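Local structure of glycoside hydrolase family 61 protein (Myceliophthora thermophila, 5UFV) at residues 60-66 / 141-146; 79-83 / 217-222; 89-94 / 149-153; 98-103 / 189-193. The protein oxidatively cleaves the glycosidic bonds of crystalline and amorphous polysaccharides such as cellulose, using one bound copper ion, and yields C1-oxidised products. All coordinates share one frame; numbering follows the deposited sequence.

Contact 1 (60-66 / 141-146)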
# COMPACT_ATOMS: atom_id res chain seq x y z
N ALA A 60 -5.32 14.29 10.39
CA ALA A 60 -6.38 14.07 9.42
C ALA A 60 -7.64 13.61 10.11
O ALA A 60 -7.60 12.92 11.12
CB ALA A 60 -5.97 13.04 8.38
N ALA A 61 -8.76 14.00 9.55
CA ALA A 61 -10.04 13.55 10.02
C ALA A 61 -10.57 12.52 9.02
O ALA A 61 -10.12 12.45 7.87
CB ALA A 61 -11.01 14.73 10.13
N PRO A 62 -11.54 11.72 9.47
CA PRO A 62 -12.20 10.81 8.56
C PRO A 62 -12.73 11.56 7.37
O PRO A 62 -13.15 12.70 7.53
CB PRO A 62 -13.35 10.27 9.41
CG PRO A 62 -12.84 10.34 10.82
CD PRO A 62 -12.00 11.58 10.86
N GLY A 63 -12.70 10.94 6.19
CA GLY A 63 -13.13 11.57 4.94
C GLY A 63 -12.06 12.42 4.26
O GLY A 63 -12.20 12.77 3.09
N ASP A 64 -11.00 12.75 4.98
CA ASP A 64 -9.89 13.47 4.37
C ASP A 64 -9.12 12.58 3.41
O ASP A 64 -9.12 11.35 3.52
CB ASP A 64 -8.94 14.04 5.43
CG ASP A 64 -9.49 15.32 6.11
OD1 ASP A 64 -10.31 16.05 5.48
OD2 ASP A 64 -9.07 15.62 7.26
N THR A 65 -8.46 13.23 2.45
CA THR A 65 -7.73 12.54 1.40
C THR A 65 -6.24 12.30 1.81
O THR A 65 -5.55 13.21 2.32
CB THR A 65 -7.85 13.35 0.08
OG1 THR A 65 -9.18 13.21 -0.42
CG2 THR A 65 -6.88 12.86 -0.97
N ILE A 66 -5.79 11.06 1.59
CA ILE A 66 -4.37 10.68 1.65
C ILE A 66 -3.84 10.45 0.24
O ILE A 66 -4.27 9.53 -0.45
CB ILE A 66 -4.16 9.38 2.46
CG1 ILE A 66 -4.59 9.62 3.90
CG2 ILE A 66 -2.70 8.98 2.43
CD1 ILE A 66 -4.53 8.39 4.77
N LYS A 141 -9.43 8.13 0.25
CA LYS A 141 -10.15 8.72 1.36
C LYS A 141 -9.97 7.88 2.60
O LYS A 141 -10.12 6.68 2.54
CB LYS A 141 -11.64 8.82 1.06
CG LYS A 141 -11.94 10.01 0.20
CD LYS A 141 -13.42 10.12 -0.15
CE LYS A 141 -13.60 11.28 -1.12
NZ LYS A 141 -14.98 11.39 -1.64
N ILE A 142 -9.66 8.51 3.72
CA ILE A 142 -9.76 7.88 5.03
C ILE A 142 -11.22 7.54 5.31
O ILE A 142 -12.05 8.44 5.37
CB ILE A 142 -9.25 8.80 6.14
CG1 ILE A 142 -7.74 9.02 5.99
CG2 ILE A 142 -9.56 8.22 7.52
CD1 ILE A 142 -7.14 10.03 6.95
N PRO A 143 -11.54 6.26 5.51
CA PRO A 143 -12.94 5.82 5.63
C PRO A 143 -13.75 6.64 6.62
O PRO A 143 -13.23 6.98 7.68
CB PRO A 143 -12.84 4.38 6.13
CG PRO A 143 -11.44 3.95 5.87
CD PRO A 143 -10.58 5.17 5.73
N ASP A 144 -15.01 6.91 6.27
CA ASP A 144 -15.94 7.65 7.15
C ASP A 144 -16.23 6.94 8.48
O ASP A 144 -16.45 5.72 8.51
CB ASP A 144 -17.28 7.92 6.45
CG ASP A 144 -17.14 8.81 5.22
OD1 ASP A 144 -16.36 9.80 5.25
OD2 ASP A 144 -17.83 8.51 4.23
N GLY A 145 -16.25 7.72 9.55
CA GLY A 145 -16.54 7.23 10.88
C GLY A 145 -15.38 6.60 11.63
O GLY A 145 -15.55 6.20 12.79
N LEU A 146 -14.21 6.49 11.01
CA LEU A 146 -13.09 5.77 11.63
C LEU A 146 -12.77 6.30 13.02
O LEU A 146 -12.61 7.49 13.20
CB LEU A 146 -11.84 5.92 10.76
CG LEU A 146 -10.61 5.07 11.05
CD1 LEU A 146 -10.93 3.58 10.98
CD2 LEU A 146 -9.52 5.41 10.05
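Ile142 meets Ala60 and Ile66 with its longer branch and Pro62 with its shorter one. The CD1 methyl of Ile142 ends 3.5 Å from CB of Ala60. Its CG1 lies 3.5 Å from CD1 of Ile66, and the two isoleucine side chains cross at about a right angle. CG1 of Ile142 stands anti to the carbonyl carbon (chi1 -67°), which sends the branch inward between these two residues. CG2 takes the other direction, to CA of Pro62 at 3.8 Å. The Pro62 ring sits over the turn from Pro143 to Leu146. Its CG is 3.7 Å from O of Leu146, and its CB approaches O of Pro143. The backbone of Ile142 is gripped on both polar atoms. Its N donates to O of Asp64 at 2.9 Å. Its O accepts from N of Gly63 at 2.7 Å. Asp64 also ties its own turn, as OD2 accepts from N of Ala61 at 2.8 Å. With an alanine here in place of Ile142 both branches are gone, and a gap is likely to open between Ala60, Ile66 and Pro62. Thr65 and Lys141 form an antiparallel non-hydrogen-bonded pair. The contact joins two type II turns at the edge of one sheet of the AA9 beta-sandwich.

Contact 2 (79-83 / 217-222)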
# COMPACT_ATOMS: atom_id res chain seq x y z
N PRO A 79 -1.42 -5.02 -8.77
CA PRO A 79 -2.30 -4.22 -7.95
C PRO A 79 -1.66 -3.12 -7.07
O PRO A 79 -0.45 -3.11 -6.82
CB PRO A 79 -2.97 -5.27 -7.06
CG PRO A 79 -1.96 -6.32 -6.92
CD PRO A 79 -1.31 -6.39 -8.27
N ILE A 80 -2.52 -2.21 -6.63
CA ILE A 80 -2.20 -1.19 -5.68
C ILE A 80 -3.00 -1.54 -4.44
O ILE A 80 -4.19 -1.79 -4.56
CB ILE A 80 -2.71 0.18 -6.18
CG1 ILE A 80 -2.05 0.53 -7.50
CG2 ILE A 80 -2.45 1.26 -5.15
CD1 ILE A 80 -2.57 1.80 -8.11
N LEU A 81 -2.37 -1.53 -3.28
CA LEU A 81 -3.07 -1.67 -2.03
C LEU A 81 -2.70 -0.57 -1.04
O LEU A 81 -1.52 -0.21 -0.92
CB LEU A 81 -2.76 -3.01 -1.40
CG LEU A 81 -3.36 -4.23 -2.13
CD1 LEU A 81 -2.51 -4.66 -3.31
CD2 LEU A 81 -3.52 -5.39 -1.15
N VAL A 82 -3.70 -0.04 -0.34
CA VAL A 82 -3.46 0.92 0.70
C VAL A 82 -4.14 0.45 1.94
O VAL A 82 -5.33 0.18 1.92
CB VAL A 82 -4.04 2.28 0.34
CG1 VAL A 82 -3.61 3.30 1.39
CG2 VAL A 82 -3.62 2.69 -1.07
N TRP A 83 -3.39 0.36 3.03
CA TRP A 83 -3.88 -0.19 4.27
C TRP A 83 -3.67 0.76 5.39
O TRP A 83 -2.86 1.66 5.32
CB TRP A 83 -3.07 -1.42 4.67
CG TRP A 83 -2.87 -2.51 3.66
CD1 TRP A 83 -2.11 -2.47 2.52
CD2 TRP A 83 -3.35 -3.86 3.76
NE1 TRP A 83 -2.14 -3.69 1.89
CE2 TRP A 83 -2.88 -4.56 2.63
CE3 TRP A 83 -4.14 -4.53 4.70
CZ2 TRP A 83 -3.16 -5.89 2.42
CZ3 TRP A 83 -4.42 -5.87 4.48
CH2 TRP A 83 -3.93 -6.53 3.36
N TYR A 217 -8.29 -10.78 -12.20
CA TYR A 217 -7.34 -10.81 -11.09
C TYR A 217 -8.09 -10.54 -9.82
O TYR A 217 -8.72 -9.50 -9.67
CB TYR A 217 -6.23 -9.77 -11.30
CG TYR A 217 -5.18 -9.77 -10.21
CD1 TYR A 217 -4.22 -10.75 -10.17
CD2 TYR A 217 -5.17 -8.81 -9.22
CE1 TYR A 217 -3.26 -10.77 -9.18
CE2 TYR A 217 -4.22 -8.81 -8.21
CZ TYR A 217 -3.25 -9.79 -8.20
OH TYR A 217 -2.30 -9.81 -7.19
N LYS A 218 -8.06 -11.49 -8.89
CA LYS A 218 -8.58 -11.26 -7.55
C LYS A 218 -7.49 -10.52 -6.72
O LYS A 218 -6.37 -11.02 -6.52
CB LYS A 218 -8.97 -12.61 -6.93
CG LYS A 218 -9.46 -12.54 -5.50
CD LYS A 218 -10.80 -11.83 -5.37
CE LYS A 218 -11.19 -11.59 -3.90
NZ LYS A 218 -11.31 -12.86 -3.10
N ILE A 219 -7.81 -9.33 -6.24
CA ILE A 219 -6.86 -8.58 -5.42
C ILE A 219 -6.66 -9.29 -4.06
O ILE A 219 -7.61 -9.67 -3.38
CB ILE A 219 -7.31 -7.10 -5.28
CG1 ILE A 219 -7.36 -6.44 -6.66
CG2 ILE A 219 -6.32 -6.30 -4.44
CD1 ILE A 219 -7.96 -5.05 -6.68
N PRO A 220 -5.40 -9.49 -3.66
CA PRO A 220 -5.16 -10.19 -2.39
C PRO A 220 -5.54 -9.38 -1.17
O PRO A 220 -5.75 -8.18 -1.26
CB PRO A 220 -3.66 -10.45 -2.39
CG PRO A 220 -3.09 -9.54 -3.41
CD PRO A 220 -4.16 -9.24 -4.41
N GLY A 221 -5.63 -10.07 -0.04
CA GLY A 221 -6.05 -9.48 1.21
C GLY A 221 -7.57 -9.48 1.36
O GLY A 221 -8.28 -9.88 0.43
N PRO A 222 -8.08 -9.01 2.51
CA PRO A 222 -9.50 -8.97 2.82
C PRO A 222 -10.23 -7.91 2.02
O PRO A 222 -9.58 -7.03 1.47
CB PRO A 222 -9.54 -8.62 4.32
CG PRO A 222 -8.13 -8.70 4.81
CD PRO A 222 -7.28 -8.44 3.61
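Pro79 and Tyr217 meet where a C-terminal loop lies along strand 80-86 of the AA9 beta-sandwich. The two segments run nearly in the same direction, 11° apart. Pro79 comes first, and its ring crosses the Tyr217 side chain at about a right angle. CG of Pro79 is 3.6 Å from CE2 of Tyr217 and also close to OH. With CG anti to the backbone N (chi1 -178°), the Tyr217 ring extends toward the proline. The hydroxyl is hydrogen-bonded to O of Asn203, and the ring meets Trp126 edge-to-face. CB of Pro79 has a looser contact with CG2 of Ile219, at 4.4 Å.

Leu81 is next on this side of the strand. Its CG faces CG2 of Ile219 at 4.3 Å, and its CD2 methyl sits 3.6 Å from O of Pro220. That carbonyl is not left to the methyl alone, since it accepts a hydrogen bond from NZ of Lys103.

Trp83 ends the row. Its NE1 is hydrogen-bonded to OE1 of Glu156, while the far end of the indole reaches the loop. CA of Gly221 lies 4.2 Å from CH2 of Trp83. The same CH2 of Trp83 lies 3.9 Å from CD of Pro222.

Contact 3 (89-94 / 149-153)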
# COMPACT_ATOMS: atom_id res chain seq x y z
N GLY A 89 -1.36 2.38 21.18
CA GLY A 89 -1.12 3.64 21.89
C GLY A 89 -0.23 4.60 21.15
O GLY A 89 -0.59 5.13 20.08
N ASP A 90 0.92 4.84 21.74
CA ASP A 90 1.95 5.73 21.20
C ASP A 90 2.45 5.18 19.86
O ASP A 90 2.63 3.96 19.73
CB ASP A 90 3.08 5.74 22.21
CG ASP A 90 4.16 6.74 21.89
OD1 ASP A 90 3.93 7.63 21.05
OD2 ASP A 90 5.26 6.62 22.50
N PHE A 91 2.69 6.03 18.87
CA PHE A 91 3.38 5.58 17.65
C PHE A 91 4.70 4.87 17.94
O PHE A 91 5.07 3.95 17.25
CB PHE A 91 3.75 6.73 16.74
CG PHE A 91 2.59 7.33 16.00
CD1 PHE A 91 1.99 6.64 14.98
CD2 PHE A 91 2.15 8.62 16.31
CE1 PHE A 91 0.94 7.19 14.28
CE2 PHE A 91 1.12 9.19 15.60
CZ PHE A 91 0.51 8.47 14.58
N SER A 92 5.43 5.32 18.95
CA SER A 92 6.74 4.76 19.22
C SER A 92 6.71 3.30 19.63
O SER A 92 7.71 2.60 19.44
CB SER A 92 7.46 5.57 20.30
OG SER A 92 7.43 6.94 19.97
N SER A 93 5.60 2.82 20.17
CA SER A 93 5.55 1.41 20.62
C SER A 93 4.76 0.55 19.64
O SER A 93 4.50 -0.61 19.88
CB SER A 93 5.03 1.29 22.06
OG SER A 93 3.87 2.05 22.22
N CYS A 94 4.41 1.14 18.51
CA CYS A 94 3.67 0.49 17.44
C CYS A 94 4.71 -0.13 16.49
O CYS A 94 5.51 0.60 15.91
CB CYS A 94 2.87 1.56 16.72
SG CYS A 94 1.50 1.06 15.67
N GLY A 149 -7.40 8.11 16.50
CA GLY A 149 -6.21 7.69 17.23
C GLY A 149 -4.98 7.73 16.35
O GLY A 149 -5.01 8.30 15.27
N ASN A 150 -3.91 7.10 16.81
CA ASN A 150 -2.70 7.01 16.02
C ASN A 150 -2.77 5.85 15.08
O ASN A 150 -2.98 4.72 15.53
CB ASN A 150 -1.49 6.86 16.93
CG ASN A 150 -1.36 8.01 17.90
OD1 ASN A 150 -1.90 9.10 17.68
ND2 ASN A 150 -0.68 7.76 18.99
N TYR A 151 -2.58 6.11 13.78
CA TYR A 151 -2.62 5.05 12.78
C TYR A 151 -1.40 5.07 11.89
O TYR A 151 -0.86 6.12 11.58
CB TYR A 151 -3.83 5.19 11.86
CG TYR A 151 -5.19 4.87 12.42
CD1 TYR A 151 -5.93 5.83 13.09
CD2 TYR A 151 -5.79 3.64 12.20
CE1 TYR A 151 -7.19 5.57 13.58
CE2 TYR A 151 -7.07 3.35 12.69
CZ TYR A 151 -7.78 4.32 13.38
OH TYR A 151 -9.05 4.08 13.88
N LEU A 152 -1.02 3.89 11.41
CA LEU A 152 -0.08 3.79 10.30
C LEU A 152 -0.89 3.64 9.04
O LEU A 152 -1.99 3.10 9.07
CB LEU A 152 0.82 2.59 10.44
CG LEU A 152 1.47 2.36 11.80
CD1 LEU A 152 2.32 1.10 11.74
CD2 LEU A 152 2.31 3.56 12.20
N VAL A 153 -0.37 4.15 7.95
CA VAL A 153 -0.97 3.93 6.65
C VAL A 153 0.10 3.30 5.80
O VAL A 153 1.22 3.73 5.88
CB VAL A 153 -1.44 5.22 6.01
CG1 VAL A 153 -0.30 6.24 5.94
CG2 VAL A 153 -1.99 4.95 4.62
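O of Gly89 accepts a hydrogen bond from ND2 of Asn150 at 2.8 Å. The bond is bent, with 140° at the hydrogen, and Gly89 O is tilted from the amide plane. At its other end the amide is held by NZ of Lys176, which is hydrogen-bonded to OD1 of Asn150. The same amide stacks on the Phe91 ring, their planes 16° apart. CB of Asn150 lies over one face of that ring, 3.6 Å from its centroid, in a CH-pi contact. With CG of Asn150 anti to the carbonyl carbon (chi1 -58°), the amide can lie along the ring and still reach Gly89.

Phe91 opens a short 3-10 turn in the loop after strand 80-86, and Cys94 comes just after it. These two residues pack on strand 149-159, an inner strand of a sheet in the AA9 beta-sandwich. The rim of Phe91 reaches the strand backbone, where O of Tyr151 lies in the ring plane, 3.4 Å from CE1. A leucine in place of Phe91 has no flat face to offer, and the Asn150 amide would probably lose its stacking partner and rely on its hydrogen bonds.

Leu152 continues the apolar contact. Its CD2 meets CD1 of Phe91 at 4.2 Å, the two side chains passing alongside and pointing opposite ways. Its CD1 lies 4.0 Å from SG of Cys94, which is joined in a disulfide to Cys87.

Contact 4 (98-103 / 189-193); sequences GAGWFK and YKAAI
The short, weakly bonded strand about 190-191 pairs antiparallel with strand 101-107 and forms an outermost strand of a mixed sheet in the AA9 beta-sandwich. Trp101 and Ala191 are a hydrogen-bonded pair. N of Ala191 donates to O of Trp101 at 2.7 Å, and N of Trp101 donates to O of Ala191 at 3.0 Å. The carbonyls have further CA-H...O contacts: CA-H of Lys190 points to O of Trp101, and CA-H of Ala99 to O of Ala191.

A water extends the pairing past one end. It lies between O of Gly98 and N of Ile193, accepting from the latter at 3.1 Å. A second water accepts from N of Lys103, and its very short approach to O of Tyr189 is doubtful. Lys190 lies alongside the turn centred on Ala99, an inverse gamma turn. Its CB comes within 3.4 Å of O of Ala99.

The main side-chain contact is between Ile193 and the indole of Trp101, which cross at about a right angle. NE1 of Trp101 is hydrogen-bonded to O of Gly96, which helps fix the ring. Ile193 has CG1 anti to its carbonyl carbon (chi1 -51°), and this branch points over the indole. Its CD1 makes a CH-pi contact over one face, 3.5 Å from the centroid of the five-membered ring.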
# COMPACT_ATOMS: atom_id res chain seq x y z
N GLY A 98 0.61 -8.28 14.49
CA GLY A 98 -0.73 -8.84 14.70
C GLY A 98 -1.67 -8.53 13.54
O GLY A 98 -1.26 -8.00 12.51
N ALA A 99 -2.94 -8.86 13.72
CA ALA A 99 -3.93 -8.73 12.67
C ALA A 99 -4.67 -7.45 12.89
O ALA A 99 -5.83 -7.44 13.27
CB ALA A 99 -4.87 -9.92 12.69
N GLY A 100 -3.97 -6.35 12.68
CA GLY A 100 -4.55 -5.04 12.76
C GLY A 100 -4.68 -4.37 11.42
O GLY A 100 -5.36 -3.34 11.30
N TRP A 101 -4.05 -4.91 10.38
CA TRP A 101 -4.09 -4.22 9.08
C TRP A 101 -5.39 -4.42 8.30
O TRP A 101 -5.83 -5.55 8.06
CB TRP A 101 -2.95 -4.68 8.19
CG TRP A 101 -1.64 -4.33 8.75
CD1 TRP A 101 -0.88 -5.11 9.54
CD2 TRP A 101 -0.93 -3.09 8.59
NE1 TRP A 101 0.26 -4.46 9.86
CE2 TRP A 101 0.25 -3.20 9.29
CE3 TRP A 101 -1.19 -1.90 7.91
CZ2 TRP A 101 1.20 -2.17 9.35
CZ3 TRP A 101 -0.25 -0.87 7.94
CH2 TRP A 101 0.93 -1.02 8.65
N PHE A 102 -5.98 -3.31 7.89
CA PHE A 102 -7.15 -3.38 7.05
C PHE A 102 -6.97 -2.49 5.82
O PHE A 102 -6.35 -1.43 5.90
CB PHE A 102 -8.39 -3.00 7.87
CG PHE A 102 -8.33 -1.62 8.46
CD1 PHE A 102 -7.77 -1.40 9.71
CD2 PHE A 102 -8.85 -0.52 7.77
CE1 PHE A 102 -7.72 -0.13 10.25
CE2 PHE A 102 -8.80 0.76 8.31
CZ PHE A 102 -8.23 0.95 9.56
N LYS A 103 -7.51 -2.93 4.69
CA LYS A 103 -7.48 -2.17 3.44
C LYS A 103 -8.49 -1.04 3.46
O LYS A 103 -9.65 -1.23 3.83
CB LYS A 103 -7.79 -3.07 2.25
CG LYS A 103 -6.60 -3.91 1.82
CD LYS A 103 -6.97 -5.25 1.20
CE LYS A 103 -7.51 -5.12 -0.21
NZ LYS A 103 -7.75 -6.44 -0.86
N TYR A 189 -12.07 -8.03 8.37
CA TYR A 189 -11.49 -6.98 7.52
C TYR A 189 -9.99 -6.83 7.77
O TYR A 189 -9.28 -6.17 7.02
CB TYR A 189 -12.19 -5.62 7.74
CG TYR A 189 -13.56 -5.47 7.10
CD1 TYR A 189 -13.69 -5.34 5.73
CD2 TYR A 189 -14.72 -5.43 7.88
CE1 TYR A 189 -14.93 -5.19 5.13
CE2 TYR A 189 -15.97 -5.29 7.28
CZ TYR A 189 -16.06 -5.17 5.90
OH TYR A 189 -17.28 -5.01 5.28
N LYS A 190 -9.51 -7.45 8.84
CA LYS A 190 -8.14 -7.27 9.29
C LYS A 190 -7.27 -8.48 8.94
O LYS A 190 -7.77 -9.60 8.88
CB LYS A 190 -8.10 -7.06 10.80
CG LYS A 190 -8.63 -5.73 11.27
CD LYS A 190 -9.00 -5.83 12.74
CE LYS A 190 -8.91 -4.49 13.45
NZ LYS A 190 -9.56 -4.61 14.79
N ALA A 191 -5.97 -8.20 8.73
CA ALA A 191 -4.92 -9.21 8.47
C ALA A 191 -3.60 -8.81 9.11
O ALA A 191 -3.37 -7.65 9.45
CB ALA A 191 -4.71 -9.36 6.99
N ALA A 192 -2.73 -9.79 9.27
CA ALA A 192 -1.35 -9.56 9.59
C ALA A 192 -0.56 -9.32 8.32
O ALA A 192 -0.95 -9.77 7.24
CB ALA A 192 -0.79 -10.78 10.33
N ILE A 193 0.55 -8.60 8.45
CA ILE A 193 1.48 -8.42 7.34
C ILE A 193 2.91 -8.55 7.88
O ILE A 193 3.29 -7.80 8.79
CB ILE A 193 1.36 -7.04 6.70
CG1 ILE A 193 -0.08 -6.72 6.35
CG2 ILE A 193 2.19 -6.98 5.44
CD1 ILE A 193 -0.25 -5.26 5.93
O HOH W 1 1.06 -7.50 11.27
O HOH W 2 -9.64 -5.20 4.85

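Contacts 2, 3 and 4 all reach the same mixed sheet, while contact 1 lies at the edge of the other. Contact 2 is the nearest of the four to the copper site, though not part of it: the side chain of Pro79 is about 10 Å from those of His75 and Tyr169 and about 13 Å from the copper ion. Contacts 1, 3 and 4 lie away from the annotated sites. Contacts 2 and 4 have centres about 12 Å apart and also touch where CG of Pro222 lies 3.5 Å from O of Tyr189. Contacts 3 and 4 meet where Leu152 packs on Trp101. Contact 1 touches contact 3 through Leu146 and Tyr151, and contact 4 through Leu146 and Phe102.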